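PDB 4MQD: DNA-entry nuclease inhibitor from Bacillus subtilis subsp. subtilis, which inhibits the DNA-degrading activity of the DNA-entry nuclease and plays a role in the competence of cells to be transformed. Local coordinates for residues 54-68 against 123-135. Sequence-based numbering, arbitrary orientation.
Sequences AQRNTKAFILFRLNS and LHADTYIIDAVSV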
loop_
_atom_site.group_PDB
_atom_site.type_symbol
_atom_site.label_atom_id
_atom_site.label_comp_id
_atom_site.label_asym_id
_atom_site.label_seq_id
_atom_site.Cartn_x
_atom_site.Cartn_y
_atom_site.Cartn_z
ATOM N N ALA A 54 -6.989 -10.593 -14.405
ATOM C CA ALA A 54 -5.708 -9.927 -14.599
ATOM C C ALA A 54 -5.871 -8.869 -15.679
ATOM O O ALA A 54 -6.709 -9.010 -16.571
ATOM C CB ALA A 54 -4.642 -10.934 -14.999
ATOM N N GLN A 55 -5.072 -7.810 -15.592
ATOM C CA GLN A 55 -5.184 -6.684 -16.519
ATOM C C GLN A 55 -4.754 -7.038 -17.940
ATOM O O GLN A 55 -5.350 -6.563 -18.904
ATOM C CB GLN A 55 -4.360 -5.500 -16.022
ATOM C CG GLN A 55 -4.924 -4.848 -14.774
ATOM C CD GLN A 55 -4.233 -3.542 -14.445
ATOM O OE1 GLN A 55 -3.048 -3.366 -14.735
ATOM N NE2 GLN A 55 -4.969 -2.615 -13.841
ATOM N N ARG A 56 -3.718 -7.861 -18.065
ATOM C CA ARG A 56 -3.200 -8.243 -19.375
ATOM C C ARG A 56 -2.470 -9.581 -19.339
ATOM O O ARG A 56 -2.139 -10.100 -18.269
ATOM C CB ARG A 56 -2.275 -7.149 -19.918
ATOM C CG ARG A 56 -1.134 -6.778 -18.985
ATOM C CD ARG A 56 -0.383 -5.546 -19.465
ATOM N NE ARG A 56 -1.241 -4.361 -19.506
ATOM C CZ ARG A 56 -1.609 -3.641 -18.445
ATOM N NH1 ARG A 56 -1.205 -3.965 -17.216
ATOM N NH2 ARG A 56 -2.397 -2.583 -18.613
ATOM N N ASN A 57 -2.240 -10.132 -20.527
ATOM C CA ASN A 57 -1.502 -11.377 -20.682
ATOM C C ASN A 57 -0.017 -11.073 -20.796
ATOM O O ASN A 57 0.439 -10.512 -21.794
ATOM C CB ASN A 57 -1.994 -12.132 -21.914
ATOM C CG ASN A 57 -3.464 -12.489 -21.824
ATOM O OD1 ASN A 57 -3.992 -12.731 -20.739
ATOM N ND2 ASN A 57 -4.132 -12.523 -22.965
ATOM N N THR A 58 0.727 -11.438 -19.759
ATOM C CA THR A 58 2.136 -11.094 -19.652
ATOM C C THR A 58 2.796 -11.966 -18.589
ATOM O O THR A 58 2.114 -12.702 -17.873
ATOM C CB THR A 58 2.305 -9.601 -19.280
ATOM O OG1 THR A 58 3.695 -9.251 -19.278
ATOM C CG2 THR A 58 1.707 -9.300 -17.905
ATOM N N LYS A 59 4.121 -11.890 -18.500
ATOM C CA LYS A 59 4.850 -12.542 -17.414
ATOM C C LYS A 59 4.685 -11.713 -16.144
ATOM O O LYS A 59 5.334 -10.681 -15.976
ATOM C CB LYS A 59 6.331 -12.726 -17.764
ATOM C CG LYS A 59 6.615 -14.009 -18.529
ATOM C CD LYS A 59 8.004 -14.019 -19.152
ATOM C CE LYS A 59 8.036 -13.259 -20.470
ATOM N NZ LYS A 59 9.330 -13.434 -21.186
ATOM N N ALA A 60 3.797 -12.170 -15.266
ATOM C CA ALA A 60 3.479 -11.463 -14.030
ATOM C C ALA A 60 4.121 -12.157 -12.837
ATOM O O ALA A 60 4.582 -13.294 -12.943
ATOM C CB ALA A 60 1.973 -11.393 -13.846
ATOM N N PHE A 61 4.150 -11.461 -11.703
ATOM C CA PHE A 61 4.644 -12.028 -10.454
ATOM C C PHE A 61 3.495 -12.210 -9.470
ATOM O O PHE A 61 2.670 -11.312 -9.298
ATOM C CB PHE A 61 5.725 -11.133 -9.840
ATOM C CG PHE A 61 7.048 -11.217 -10.544
ATOM C CD1 PHE A 61 7.931 -12.255 -10.269
ATOM C CD2 PHE A 61 7.412 -10.265 -11.486
ATOM C CE1 PHE A 61 9.151 -12.340 -10.917
ATOM C CE2 PHE A 61 8.633 -10.344 -12.138
ATOM C CZ PHE A 61 9.503 -11.382 -11.852
ATOM N N ILE A 62 3.444 -13.383 -8.844
ATOM C CA ILE A 62 2.473 -13.680 -7.798
ATOM C C ILE A 62 3.175 -13.606 -6.446
ATOM O O ILE A 62 4.126 -14.348 -6.205
ATOM C CB ILE A 62 1.874 -15.096 -7.965
ATOM C CG1 ILE A 62 1.251 -15.268 -9.361
ATOM C CG2 ILE A 62 0.860 -15.387 -6.864
ATOM C CD1 ILE A 62 0.079 -14.352 -9.655
ATOM N N LEU A 63 2.715 -12.703 -5.582
ATOM C CA LEU A 63 3.215 -12.599 -4.206
ATOM C C LEU A 63 2.165 -13.139 -3.250
ATOM O O LEU A 63 1.183 -12.456 -2.948
ATOM C CB LEU A 63 3.540 -11.146 -3.843
ATOM C CG LEU A 63 4.961 -10.672 -4.142
ATOM C CD1 LEU A 63 5.292 -10.860 -5.615
ATOM C CD2 LEU A 63 5.130 -9.218 -3.723
ATOM N N PHE A 64 2.365 -14.365 -2.778
ATOM C CA PHE A 64 1.427 -14.972 -1.843
ATOM C C PHE A 64 1.860 -14.700 -0.410
ATOM O O PHE A 64 3.048 -14.783 -0.091
ATOM C CB PHE A 64 1.302 -16.475 -2.082
ATOM C CG PHE A 64 0.083 -17.077 -1.448
ATOM C CD1 PHE A 64 -1.156 -16.959 -2.058
ATOM C CD2 PHE A 64 0.168 -17.736 -0.230
ATOM C CE1 PHE A 64 -2.287 -17.499 -1.471
ATOM C CE2 PHE A 64 -0.958 -18.280 0.362
ATOM C CZ PHE A 64 -2.188 -18.160 -0.259
ATOM N N ARG A 65 0.893 -14.370 0.443
ATOM C CA ARG A 65 1.148 -14.077 1.853
ATOM C C ARG A 65 0.092 -14.708 2.751
ATOM O O ARG A 65 -1.057 -14.883 2.341
ATOM C CB ARG A 65 1.145 -12.570 2.091
ATOM C CG ARG A 65 2.227 -11.809 1.349
ATOM C CD ARG A 65 2.072 -10.317 1.565
ATOM N NE ARG A 65 3.045 -9.557 0.793
ATOM C CZ ARG A 65 3.107 -8.228 0.749
ATOM N NH1 ARG A 65 2.244 -7.484 1.436
ATOM N NH2 ARG A 65 4.039 -7.639 0.009
ATOM N N LEU A 66 0.497 -15.035 3.976
ATOM C CA LEU A 66 -0.406 -15.543 5.004
ATOM C C LEU A 66 -0.380 -14.598 6.209
ATOM O O LEU A 66 0.666 -14.414 6.836
ATOM C CB LEU A 66 0.014 -16.952 5.427
ATOM C CG LEU A 66 -0.761 -17.630 6.563
ATOM C CD1 LEU A 66 -2.249 -17.725 6.258
ATOM C CD2 LEU A 66 -0.182 -19.009 6.838
ATOM N N ASN A 67 -1.534 -14.002 6.514
ATOM C CA ASN A 67 -1.696 -13.094 7.657
ATOM C C ASN A 67 -0.695 -11.939 7.674
ATOM O O ASN A 67 -0.128 -11.606 8.716
ATOM C CB ASN A 67 -1.634 -13.872 8.977
ATOM C CG ASN A 67 -2.746 -14.898 9.100
ATOM O OD1 ASN A 67 -3.902 -14.612 8.789
ATOM N ND2 ASN A 67 -2.404 -16.095 9.565
ATOM N N SER A 68 -0.487 -11.328 6.512
ATOM C CA SER A 68 0.385 -10.166 6.410
ATOM C C SER A 68 -0.336 -8.929 6.930
ATOM O O SER A 68 -1.531 -8.756 6.693
ATOM C CB SER A 68 0.815 -9.936 4.962
ATOM O OG SER A 68 1.646 -8.793 4.857
ATOM N N LEU A 123 8.959 -4.680 -8.773
ATOM C CA LEU A 123 9.413 -5.791 -9.606
ATOM C C LEU A 123 9.338 -5.429 -11.093
ATOM O O LEU A 123 9.820 -6.180 -11.943
ATOM C CB LEU A 123 8.571 -7.036 -9.333
ATOM C CG LEU A 123 8.490 -7.484 -7.871
ATOM C CD1 LEU A 123 7.490 -8.617 -7.726
ATOM C CD2 LEU A 123 9.855 -7.903 -7.349
ATOM N N HIS A 124 8.715 -4.287 -11.396
ATOM C CA HIS A 124 8.666 -3.732 -12.753
ATOM C C HIS A 124 7.987 -4.674 -13.746
ATOM O O HIS A 124 8.358 -4.747 -14.918
ATOM C CB HIS A 124 10.072 -3.341 -13.213
ATOM C CG HIS A 124 10.832 -2.562 -12.186
ATOM N ND1 HIS A 124 10.520 -1.261 -11.859
ATOM C CD2 HIS A 124 11.871 -2.912 -11.391
ATOM C CE1 HIS A 124 11.342 -0.837 -10.916
ATOM N NE2 HIS A 124 12.172 -1.819 -10.614
ATOM N N ALA A 125 6.985 -5.388 -13.244
ATOM C CA ALA A 125 6.129 -6.249 -14.042
ATOM C C ALA A 125 4.812 -6.345 -13.287
ATOM O O ALA A 125 4.779 -6.142 -12.072
ATOM C CB ALA A 125 6.752 -7.624 -14.211
ATOM N N ASP A 126 3.731 -6.641 -13.998
ATOM C CA ASP A 126 2.425 -6.751 -13.360
ATOM C C ASP A 126 2.524 -7.704 -12.178
ATOM O O ASP A 126 2.980 -8.837 -12.321
ATOM C CB ASP A 126 1.365 -7.228 -14.352
ATOM C CG ASP A 126 0.994 -6.161 -15.367
ATOM O OD1 ASP A 126 1.482 -5.015 -15.258
ATOM O OD2 ASP A 126 0.206 -6.469 -16.281
ATOM N N THR A 127 2.125 -7.219 -11.007
ATOM C CA THR A 127 2.294 -7.954 -9.766
ATOM C C THR A 127 0.946 -8.137 -9.086
ATOM O O THR A 127 0.163 -7.190 -8.972
ATOM C CB THR A 127 3.265 -7.218 -8.824
ATOM O OG1 THR A 127 4.514 -7.011 -9.498
ATOM C CG2 THR A 127 3.504 -8.016 -7.545
ATOM N N TYR A 128 0.680 -9.363 -8.647
ATOM C CA TYR A 128 -0.565 -9.687 -7.964
ATOM C C TYR A 128 -0.263 -10.191 -6.559
ATOM O O TYR A 128 0.317 -11.265 -6.383
ATOM C CB TYR A 128 -1.362 -10.702 -8.779
ATOM C CG TYR A 128 -1.805 -10.127 -10.105
ATOM C CD1 TYR A 128 -3.000 -9.426 -10.215
ATOM C CD2 TYR A 128 -1.006 -10.247 -11.240
ATOM C CE1 TYR A 128 -3.401 -8.876 -11.423
ATOM C CE2 TYR A 128 -1.399 -9.700 -12.453
ATOM C CZ TYR A 128 -2.596 -9.018 -12.537
ATOM O OH TYR A 128 -2.991 -8.473 -13.734
ATOM N N ILE A 129 -0.633 -9.384 -5.566
ATOM C CA ILE A 129 -0.389 -9.707 -4.165
ATOM C C ILE A 129 -1.619 -10.411 -3.614
ATOM O O ILE A 129 -2.730 -9.887 -3.704
ATOM C CB ILE A 129 -0.086 -8.448 -3.323
ATOM C CG1 ILE A 129 1.125 -7.702 -3.899
ATOM C CG2 ILE A 129 0.160 -8.827 -1.865
ATOM C CD1 ILE A 129 1.410 -6.371 -3.234
ATOM N N ILE A 130 -1.410 -11.599 -3.052
ATOM C CA ILE A 130 -2.499 -12.428 -2.548
ATOM C C ILE A 130 -2.283 -12.720 -1.062
ATOM O O ILE A 130 -1.368 -13.463 -0.699
ATOM C CB ILE A 130 -2.604 -13.745 -3.344
ATOM C CG1 ILE A 130 -2.774 -13.446 -4.840
ATOM C CG2 ILE A 130 -3.773 -14.582 -2.838
ATOM C CD1 ILE A 130 -2.610 -14.654 -5.736
ATOM N N ASP A 131 -3.125 -12.132 -0.213
ATOM C CA ASP A 131 -3.025 -12.306 1.236
ATOM C C ASP A 131 -4.183 -13.157 1.751
ATOM O O ASP A 131 -5.351 -12.764 1.655
ATOM C CB ASP A 131 -3.013 -10.941 1.938
ATOM C CG ASP A 131 -2.781 -11.042 3.450
ATOM O OD1 ASP A 131 -2.161 -12.022 3.921
ATOM O OD2 ASP A 131 -3.214 -10.116 4.171
ATOM N N ALA A 132 -3.846 -14.328 2.287
ATOM C CA ALA A 132 -4.813 -15.184 2.957
ATOM C C ALA A 132 -4.831 -14.826 4.440
ATOM O O ALA A 132 -3.850 -15.055 5.146
ATOM C CB ALA A 132 -4.450 -16.650 2.766
ATOM N N VAL A 133 -5.942 -14.253 4.900
ATOM C CA VAL A 133 -6.113 -13.906 6.310
ATOM C C VAL A 133 -6.991 -14.957 6.983
ATOM O O VAL A 133 -8.111 -15.204 6.542
ATOM C CB VAL A 133 -6.756 -12.515 6.474
ATOM C CG1 VAL A 133 -6.891 -12.157 7.951
ATOM C CG2 VAL A 133 -5.936 -11.464 5.735
ATOM N N SER A 134 -6.481 -15.563 8.055
ATOM C CA SER A 134 -7.171 -16.659 8.739
ATOM C C SER A 134 -8.478 -16.214 9.388
ATOM O O SER A 134 -8.536 -15.158 10.017
ATOM C CB SER A 134 -6.268 -17.274 9.809
ATOM O OG SER A 134 -5.086 -17.801 9.237
ATOM N N VAL A 135 -9.520 -17.028 9.222
ATOM C CA VAL A 135 -10.820 -16.798 9.854
ATOM C C VAL A 135 -11.414 -18.134 10.295
ATOM O O VAL A 135 -10.746 -18.938 10.947
ATOM C CB VAL A 135 -11.807 -16.098 8.894
ATOM C CG1 VAL A 135 -13.176 -15.937 9.549
ATOM C CG2 VAL A 135 -11.257 -14.746 8.455
HETATM O O HOH W 1 -1.424 -8.606 -15.825
HETATM O O HOH W 2 3.985 -7.430 -16.646
#
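I130 sets CG2 against F64 CE1 (3.5 Å) and CD1 against I62 CG2 (3.7 Å), across strands 59-66 and 127-134, a parallel pair (axes 15° apart) within a mixed five-stranded sheet, laddered by backbone bonds from F61 to A132. I92 of strand 90-93, in the second sheet, packs on I62, F64 and I130, while the F20 ring meets Y128 edge-to-face. The Y128 ring turns its edge to A60 CB, and its OH accepts Q55 N at 2.9 Å and donates to a water that in turn donates to D126 OD2. R56 CG lies between backbone N and carbonyl carbon (chi1 55°) and the chain bends at chi3, bringing NH1 into a salt bridge with D126 OD2 (3.0 Å). OD2 lies near the guanidinium plane; NH1 arrives syn, tilted from the carboxylate plane. D126 OD1 accepts a hydrogen bond from A118 N. On the other face L123 CD1 meets F61 CB (3.7 Å) and L63 CD1, while I129 CG2 lies over one face of the R65 guanidinium, offset toward its rim. N67 OD1 accepts S134 N in the carbonyl plane (2.8 Å), and ND2 donates to S134 OG and M4 O. An alanine here would probably leave all three without their amide mates. Next door, S68 N donates to D131 OD1 at 3.2 Å.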